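PDB 1H1O: cytochrome C-552, which carries electrons in the periplasm as a high-potential cytochrome c4 with two heme groups. Local coordinates for residues 88-93 with 137-142. Sequence-based numbering, arbitrary orientation.
Sequences PPMQSS and AGQRYG
Met-90 lies along the backbone of Ala-137 to Gln-139. Its CG comes within 3.3 Å of Ala-137 O, and its SD sits 3.8 Å from Gln-139 N. With chi1 at 63°, CG stands between the backbone N and carbonyl carbon of Met-90, which lays CG and SD over the face of the Gly-138 to Gln-139 peptide. The nearest CA pair is Gln-91 and Gly-138, 4.1 Å apart. There Gly-138 CA points a nearly straight C-H...O contact at Met-90 O (3.5 Å, 166° at the hydrogen). No conventional hydrogen bond joins the segments; the carbonyls find donors nearby, Ala-137 O in Arg-135 NE and Gly-138 O in Arg-34 NH1. Gln-139 NE2 approaches Met-90 SD at 4.0 Å, while the side chain folds back at chi2 (46°) and OE1 takes Arg-140 N on an in-plane lone pair at 2.7 Å. Arg-34 N also binds OE1. Gln-139 lines a heme pocket, its side chain about 8 Å from that of His-20, the predicted axial residue of heme c #1. The loop between helices 73-85 and 100-109 thus meets the approach to helix 141-153 through van der Waals and weak C-H...O contacts, beside a glutamine that backbone N-H groups fix at the other heme's pocket.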
loop_
_atom_site.group_PDB
_atom_site.type_symbol
_atom_site.label_atom_id
_atom_site.label_comp_id
_atom_site.label_asym_id
_atom_site.label_seq_id
_atom_site.Cartn_x
_atom_site.Cartn_y
_atom_site.Cartn_z
ATOM N N PRO A 88 2.750 12.023 11.904
ATOM C CA PRO A 88 3.947 11.495 11.240
ATOM C C PRO A 88 3.539 10.580 10.092
ATOM O O PRO A 88 2.526 9.881 10.185
ATOM C CB PRO A 88 4.648 10.700 12.351
ATOM C CG PRO A 88 3.929 11.093 13.634
ATOM C CD PRO A 88 2.527 11.341 13.188
ATOM N N PRO A 89 4.308 10.586 8.987
ATOM C CA PRO A 89 3.982 9.720 7.847
ATOM C C PRO A 89 3.888 8.285 8.356
ATOM O O PRO A 89 4.424 7.979 9.416
ATOM C CB PRO A 89 5.155 9.935 6.893
ATOM C CG PRO A 89 6.280 10.403 7.809
ATOM C CD PRO A 89 5.547 11.338 8.732
ATOM N N MET A 90 3.207 7.416 7.616
ATOM C CA MET A 90 3.040 6.029 8.044
ATOM C C MET A 90 4.334 5.434 8.589
ATOM O O MET A 90 5.369 5.435 7.919
ATOM C CB MET A 90 2.511 5.175 6.899
ATOM C CG MET A 90 3.432 5.079 5.725
ATOM S SD MET A 90 2.595 4.204 4.414
ATOM C CE MET A 90 1.398 5.472 3.849
ATOM N N GLN A 91 4.255 4.927 9.817
ATOM C CA GLN A 91 5.409 4.356 10.492
ATOM C C GLN A 91 5.132 2.983 11.049
ATOM O O GLN A 91 3.991 2.612 11.291
ATOM C CB GLN A 91 5.822 5.208 11.689
ATOM C CG GLN A 91 6.243 6.622 11.424
ATOM C CD GLN A 91 6.937 7.187 12.640
ATOM O OE1 GLN A 91 6.522 6.927 13.766
ATOM N NE2 GLN A 91 8.002 7.955 12.426
ATOM N N SER A 92 6.201 2.240 11.286
ATOM C CA SER A 92 6.066 0.925 11.870
ATOM C C SER A 92 5.318 1.106 13.187
ATOM O O SER A 92 5.507 2.102 13.889
ATOM C CB SER A 92 7.443 0.325 12.146
ATOM O OG SER A 92 7.324 -0.796 13.006
ATOM N N SER A 93 4.464 0.148 13.514
ATOM C CA SER A 93 3.705 0.202 14.750
ATOM C C SER A 93 4.604 -0.244 15.897
ATOM O O SER A 93 4.366 0.096 17.058
ATOM C CB SER A 93 2.501 -0.733 14.662
ATOM O OG SER A 93 2.921 -2.075 14.468
ATOM N N ALA A 137 7.179 2.003 2.647
ATOM C CA ALA A 137 7.858 2.140 3.930
ATOM C C ALA A 137 6.875 2.568 5.032
ATOM O O ALA A 137 6.277 3.638 4.962
ATOM C CB ALA A 137 8.970 3.159 3.808
ATOM N N GLY A 138 6.701 1.726 6.041
ATOM C CA GLY A 138 5.803 2.081 7.121
ATOM C C GLY A 138 4.392 1.558 6.939
ATOM O O GLY A 138 3.560 1.683 7.832
ATOM N N GLN A 139 4.117 0.984 5.776
ATOM C CA GLN A 139 2.802 0.435 5.509
ATOM C C GLN A 139 2.596 -0.770 6.422
ATOM O O GLN A 139 3.563 -1.387 6.884
ATOM C CB GLN A 139 2.689 0.018 4.046
ATOM C CG GLN A 139 1.280 -0.379 3.620
ATOM C CD GLN A 139 0.241 0.616 4.110
ATOM O OE1 GLN A 139 -0.211 0.546 5.257
ATOM N NE2 GLN A 139 -0.125 1.560 3.252
ATOM N N ARG A 140 1.337 -1.089 6.699
ATOM C CA ARG A 140 1.008 -2.220 7.566
ATOM C C ARG A 140 1.426 -3.533 6.924
ATOM O O ARG A 140 1.333 -3.718 5.708
ATOM C CB ARG A 140 -0.493 -2.243 7.876
ATOM C CG ARG A 140 -1.030 -0.912 8.382
ATOM C CD ARG A 140 -2.202 -1.100 9.329
ATOM N NE ARG A 140 -1.868 -2.071 10.374
ATOM C CZ ARG A 140 -2.665 -2.381 11.392
ATOM N NH1 ARG A 140 -3.853 -1.791 11.507
ATOM N NH2 ARG A 140 -2.279 -3.284 12.288
ATOM N N TYR A 141 1.885 -4.438 7.769
ATOM C CA TYR A 141 2.363 -5.748 7.366
ATOM C C TYR A 141 1.313 -6.570 6.607
ATOM O O TYR A 141 1.544 -7.031 5.477
ATOM C CB TYR A 141 2.808 -6.467 8.628
ATOM C CG TYR A 141 3.210 -7.893 8.453
ATOM C CD1 TYR A 141 4.411 -8.230 7.835
ATOM C CD2 TYR A 141 2.408 -8.910 8.944
ATOM C CE1 TYR A 141 4.803 -9.561 7.713
ATOM C CE2 TYR A 141 2.787 -10.239 8.830
ATOM C CZ TYR A 141 3.981 -10.558 8.214
ATOM O OH TYR A 141 4.333 -11.877 8.097
ATOM N N GLY A 142 0.158 -6.757 7.240
ATOM C CA GLY A 142 -0.896 -7.522 6.619
ATOM C C GLY A 142 -1.337 -6.844 5.343
ATOM O O GLY A 142 -1.599 -7.512 4.350
#